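Local coordinates for protein 3-hexulose-6-phosphate synthase (Mycobacterium gastri, PDB 3AJX) that is an enzyme of the HUMPS family with a TIM-barrel fold and binds a magnesium ion, at residues A[108-113]-A[117-122]; A[161-166]-A[173-178]. The protein carries 1 engineered substitution. All blocks are in the same frame, centred on the assembly; numbering follows the deposited sequence.

Contacts 1 and 2 illustrate how a TIM barrel repeats one solution: a strand of the closed parallel sheet runs into a loop at its C-terminal end, and the helix that follows folds back against it. Contact 1 does this with strand 105-109 and helix 116-125, contact 2 with strand 161-164 and helix 172-177. They follow one another along the chain without touching, their centres 15 Å apart and their nearest atoms about 7 Å apart, and strand 130-134 lies between their two strands. The side chains of Leu110 and Val163 each lie about 11 Å from the magnesium ion held at Glu30 and Asp59. Segment 161-166 of contact 2 ends at a bound sulfate ion, through Gly166.

Contact 1: A[108-113]-A[117-122]; sequences VDLIGI and ATRAQE
Leu110 and Ala120 bring the backbones nearest, their CA atoms 7.6 Å apart, where the end of strand 105-109 passes into a type II beta turn (Leu110 to Ile113) beside helix 116-125. This is the first half of a beta-alpha-beta unit of the TIM barrel, completed by strand 130-134, and no hydrogen bond joins the two segments. Leu110 divides its two methyls between neighbouring helix residues: CD1 rests on Ala120 CB at 3.9 Å, while CD2 meets Arg119 CG at 3.8 Å. Arg119 therefore serves the contact with the aliphatic start of its chain, which runs obliquely to Leu110. From the far end of the turn Ile113 presses CG2 against Arg119 CB at 4.0 Å, so two apolar residues of the turn grip one arginine stem. With CG anti to the backbone N (chi1 -173°), the stem touches Leu110 CD2 with CB and CG, then turns away at chi2 and carries the guanidinium beyond the apolar patch. There NE bonds to Gly85 O, NH2 forms a salt bridge with Asp89, and NH1 forms another with Glu122 OE1 (3.1 Å); together these fix the rotation of the group. At the strand end, Asp109 keeps its carboxylate clear of the helix, with OD2 bonded to His134 ND1. Its OD1 closes an Asx turn by accepting from Ile111 N at 2.9 Å, the donor standing on the anti side and 32° out of the carboxylate plane. The turn itself is closed by Ile113 N bonding to Leu110 O at 3.0 Å.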
loop_
_atom_site.group_PDB
_atom_site.type_symbol
_atom_site.label_atom_id
_atom_site.label_comp_id
_atom_site.label_asym_id
_atom_site.label_seq_id
_atom_site.Cartn_x
_atom_site.Cartn_y
_atom_site.Cartn_z
ATOM N N VAL A 108 8.889 10.013 0.054
ATOM C CA VAL A 108 7.802 9.797 0.994
ATOM C C VAL A 108 6.537 10.424 0.419
ATOM O O VAL A 108 6.493 11.625 0.154
ATOM C CB VAL A 108 8.129 10.400 2.378
ATOM C CG1 VAL A 108 6.926 10.266 3.302
ATOM C CG2 VAL A 108 9.336 9.681 2.978
ATOM N N ASP A 109 5.526 9.589 0.199
ATOM C CA ASP A 109 4.250 10.028 -0.354
ATOM C C ASP A 109 3.386 10.537 0.794
ATOM O O ASP A 109 2.979 9.764 1.663
ATOM C CB ASP A 109 3.561 8.851 -1.053
ATOM C CG ASP A 109 2.352 9.274 -1.852
ATOM O OD1 ASP A 109 1.758 10.316 -1.517
ATOM O OD2 ASP A 109 1.987 8.559 -2.808
ATOM N N LEU A 110 3.106 11.837 0.799
ATOM C CA LEU A 110 2.319 12.431 1.874
ATOM C C LEU A 110 0.811 12.384 1.647
ATOM O O LEU A 110 0.055 13.106 2.299
ATOM C CB LEU A 110 2.785 13.874 2.112
ATOM C CG LEU A 110 4.261 13.989 2.527
ATOM C CD1 LEU A 110 4.670 15.450 2.639
ATOM C CD2 LEU A 110 4.486 13.274 3.861
ATOM N N ILE A 111 0.373 11.522 0.736
ATOM C CA ILE A 111 -1.050 11.382 0.455
ATOM C C ILE A 111 -1.818 11.097 1.751
ATOM O O ILE A 111 -1.379 10.305 2.589
ATOM C CB ILE A 111 -1.297 10.235 -0.564
ATOM C CG1 ILE A 111 -2.783 10.150 -0.918
ATOM C CG2 ILE A 111 -0.813 8.913 0.010
ATOM C CD1 ILE A 111 -3.081 9.209 -2.076
ATOM N N GLY A 112 -2.954 11.765 1.922
ATOM C CA GLY A 112 -3.765 11.560 3.109
ATOM C C GLY A 112 -3.283 12.237 4.381
ATOM O O GLY A 112 -3.964 12.176 5.409
ATOM N N ILE A 113 -2.114 12.870 4.333
ATOM C CA ILE A 113 -1.572 13.551 5.504
ATOM C C ILE A 113 -2.225 14.920 5.666
ATOM O O ILE A 113 -2.270 15.708 4.725
ATOM C CB ILE A 113 -0.042 13.733 5.386
ATOM C CG1 ILE A 113 0.644 12.363 5.338
ATOM C CG2 ILE A 113 0.479 14.548 6.563
ATOM C CD1 ILE A 113 0.544 11.574 6.624
ATOM N N ALA A 117 3.237 19.798 5.415
ATOM C CA ALA A 117 4.494 20.517 5.594
ATOM C C ALA A 117 5.248 20.024 6.826
ATOM O O ALA A 117 6.460 19.819 6.779
ATOM C CB ALA A 117 4.238 22.022 5.698
ATOM N N THR A 118 4.533 19.834 7.932
ATOM C CA THR A 118 5.162 19.353 9.155
ATOM C C THR A 118 5.728 17.951 8.970
ATOM O O THR A 118 6.884 17.691 9.302
ATOM C CB THR A 118 4.158 19.349 10.328
ATOM O OG1 THR A 118 3.898 20.702 10.715
ATOM C CG2 THR A 118 4.715 18.586 11.533
ATOM N N ARG A 119 4.921 17.047 8.428
ATOM C CA ARG A 119 5.386 15.683 8.235
ATOM C C ARG A 119 6.558 15.653 7.264
ATOM O O ARG A 119 7.478 14.861 7.433
ATOM C CB ARG A 119 4.245 14.792 7.737
ATOM C CG ARG A 119 4.603 13.313 7.672
ATOM C CD ARG A 119 5.212 12.817 8.983
ATOM N NE ARG A 119 5.407 11.368 8.972
ATOM C CZ ARG A 119 6.227 10.712 9.790
ATOM N NH1 ARG A 119 6.942 11.368 10.693
ATOM N NH2 ARG A 119 6.329 9.391 9.705
ATOM N N ALA A 120 6.536 16.535 6.267
ATOM C CA ALA A 120 7.620 16.597 5.287
ATOM C C ALA A 120 8.962 16.830 5.977
ATOM O O ALA A 120 9.953 16.157 5.677
ATOM C CB ALA A 120 7.354 17.714 4.279
ATOM N N GLN A 121 8.995 17.792 6.894
ATOM C CA GLN A 121 10.215 18.110 7.620
ATOM C C GLN A 121 10.674 16.932 8.458
ATOM O O GLN A 121 11.867 16.641 8.538
ATOM C CB GLN A 121 9.993 19.335 8.512
ATOM C CG GLN A 121 10.149 20.641 7.765
ATOM C CD GLN A 121 11.596 20.917 7.390
ATOM O OE1 GLN A 121 11.874 21.610 6.412
ATOM N NE2 GLN A 121 12.526 20.389 8.182
ATOM N N GLU A 122 9.722 16.249 9.081
ATOM C CA GLU A 122 10.050 15.098 9.907
ATOM C C GLU A 122 10.669 13.958 9.102
ATOM O O GLU A 122 11.676 13.380 9.514
ATOM C CB GLU A 122 8.797 14.605 10.634
ATOM C CG GLU A 122 8.346 15.555 11.736
ATOM C CD GLU A 122 6.990 15.210 12.300
ATOM O OE1 GLU A 122 6.431 14.158 11.933
ATOM O OE2 GLU A 122 6.479 15.996 13.127
#

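Contact 2: A[161-166]-A[173-178]; sequences FSVAGG and PAVQKA. With SO4 (sulfate ion), chain G.
Val163 and Val175 form the centre of this buried contact, the methyl CG1 of Val175 lying 3.8 Å from both CB and CG2 of Val163. The two valines lie alongside each other, pointing opposite ways, and one methyl rests against the branch point of its partner. Val175 presents that methyl anti to its own backbone N (chi1 172°). Nearer the start of the strand, Phe161 reaches Ala178, the last residue of 173-178, with the far edge of its ring. Its CZ approaches Ala178 O at 3.5 Å, the oxygen lying in the ring plane at the edge, and comes within 4.2 Å of Ala178 CB. An aromatic C-H edge facing a carbonyl oxygen in this way is probably mildly favourable electrostatically, although no hydrogen bond links the segments. Val175 and Ala178, three residues apart, face the strand together, and Ala178 N bonds back to Ala174 O at 3.1 Å. Further out, Leu151 of helix 148-157 packs on both Val163 and Ala178, while Ala180 meets Phe161 and Val175. Strand 161-164 is held by backbone bonds to its neighbours, Ser162 pairing with Val131 and Met133, Val163 with Val182 and Val184. Past the strand, Gly166 N donates to O2 of a sulfate ion, probably from the crystallisation liquor, at 3.1 Å (N-H...O 154°); Gln140 NE2, Gly186 N and Gly187 N also bind it. The packing belongs to a beta-alpha-beta unit of the TIM barrel, and backbone N-H groups following strands 161-164 and 182-185 form an anion site consistent with the phosphate-binding end of many such barrels.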
loop_
_atom_site.group_PDB
_atom_site.type_symbol
_atom_site.label_atom_id
_atom_site.label_comp_id
_atom_site.label_asym_id
_atom_site.label_seq_id
_atom_site.Cartn_x
_atom_site.Cartn_y
_atom_site.Cartn_z
ATOM N N PHE A 161 10.334 18.729 -3.146
ATOM C CA PHE A 161 9.050 18.064 -3.336
ATOM C C PHE A 161 8.549 17.955 -4.763
ATOM O O PHE A 161 8.983 18.682 -5.658
ATOM C CB PHE A 161 7.963 18.760 -2.501
ATOM C CG PHE A 161 7.573 20.131 -3.011
ATOM C CD1 PHE A 161 8.380 21.241 -2.769
ATOM C CD2 PHE A 161 6.395 20.306 -3.734
ATOM C CE1 PHE A 161 8.015 22.507 -3.238
ATOM C CE2 PHE A 161 6.021 21.565 -4.211
ATOM C CZ PHE A 161 6.834 22.670 -3.960
ATOM N N SER A 162 7.625 17.024 -4.952
ATOM C CA SER A 162 6.984 16.811 -6.238
ATOM C C SER A 162 5.504 17.061 -5.978
ATOM O O SER A 162 5.058 17.040 -4.829
ATOM C CB SER A 162 7.201 15.374 -6.725
ATOM O OG SER A 162 6.626 14.433 -5.837
ATOM N N VAL A 163 4.748 17.320 -7.038
ATOM C CA VAL A 163 3.320 17.569 -6.906
ATOM C C VAL A 163 2.538 16.604 -7.785
ATOM O O VAL A 163 2.816 16.470 -8.975
ATOM C CB VAL A 163 2.963 19.020 -7.314
ATOM C CG1 VAL A 163 1.459 19.241 -7.209
ATOM C CG2 VAL A 163 3.704 20.007 -6.415
ATOM N N ALA A 164 1.577 15.918 -7.175
ATOM C CA ALA A 164 0.718 14.975 -7.881
ATOM C C ALA A 164 -0.712 15.258 -7.432
ATOM O O ALA A 164 -1.045 15.124 -6.250
ATOM C CB ALA A 164 1.112 13.531 -7.544
ATOM N N GLY A 165 -1.550 15.670 -8.376
ATOM C CA GLY A 165 -2.932 15.972 -8.049
ATOM C C GLY A 165 -3.706 16.498 -9.242
ATOM O O GLY A 165 -4.266 17.594 -9.198
ATOM N N GLY A 166 -3.731 15.715 -10.315
ATOM C CA GLY A 166 -4.452 16.122 -11.506
ATOM C C GLY A 166 -3.783 17.258 -12.251
ATOM O O GLY A 166 -4.457 18.081 -12.875
ATOM N N PRO A 173 2.639 25.833 -14.677
ATOM C CA PRO A 173 3.291 27.061 -14.203
ATOM C C PRO A 173 3.172 27.270 -12.697
ATOM O O PRO A 173 4.139 27.654 -12.041
ATOM C CB PRO A 173 2.579 28.155 -14.997
ATOM C CG PRO A 173 2.290 27.472 -16.293
ATOM C CD PRO A 173 1.766 26.125 -15.830
ATOM N N ALA A 174 1.987 27.019 -12.148
ATOM C CA ALA A 174 1.771 27.192 -10.716
ATOM C C ALA A 174 2.613 26.199 -9.919
ATOM O O ALA A 174 3.155 26.535 -8.869
ATOM C CB ALA A 174 0.294 27.016 -10.384
ATOM N N VAL A 175 2.717 24.974 -10.423
ATOM C CA VAL A 175 3.499 23.939 -9.755
ATOM C C VAL A 175 4.978 24.314 -9.728
ATOM O O VAL A 175 5.649 24.164 -8.705
ATOM C CB VAL A 175 3.321 22.571 -10.460
ATOM C CG1 VAL A 175 4.285 21.541 -9.882
ATOM C CG2 VAL A 175 1.888 22.093 -10.288
ATOM N N GLN A 176 5.485 24.811 -10.850
ATOM C CA GLN A 176 6.886 25.201 -10.924
ATOM C C GLN A 176 7.155 26.437 -10.063
ATOM O O GLN A 176 8.183 26.520 -9.394
ATOM C CB GLN A 176 7.283 25.460 -12.379
ATOM C CG GLN A 176 8.744 25.824 -12.569
ATOM C CD GLN A 176 9.216 25.598 -13.992
ATOM O OE1 GLN A 176 8.441 25.724 -14.941
ATOM N NE2 GLN A 176 10.495 25.272 -14.148
ATOM N N LYS A 177 6.220 27.383 -10.069
ATOM C CA LYS A 177 6.362 28.605 -9.279
ATOM C C LYS A 177 6.421 28.303 -7.781
ATOM O O LYS A 177 7.073 29.022 -7.019
ATOM C CB LYS A 177 5.194 29.555 -9.565
ATOM C CG LYS A 177 5.249 30.866 -8.792
ATOM C CD LYS A 177 4.009 31.710 -9.061
ATOM C CE LYS A 177 4.030 33.002 -8.263
ATOM N NZ LYS A 177 5.181 33.867 -8.643
ATOM N N ALA A 178 5.736 27.243 -7.360
ATOM C CA ALA A 178 5.726 26.847 -5.956
ATOM C C ALA A 178 7.087 26.278 -5.553
ATOM O O ALA A 178 7.367 26.100 -4.366
ATOM C CB ALA A 178 4.624 25.815 -5.705
HETATM S S SO4 G . -2.709 12.253 -11.615
HETATM O O1 SO4 G . -3.847 11.641 -12.334
HETATM O O2 SO4 G . -3.126 12.679 -10.264
HETATM O O3 SO4 G . -2.232 13.429 -12.368
HETATM O O4 SO4 G . -1.619 11.266 -11.507
#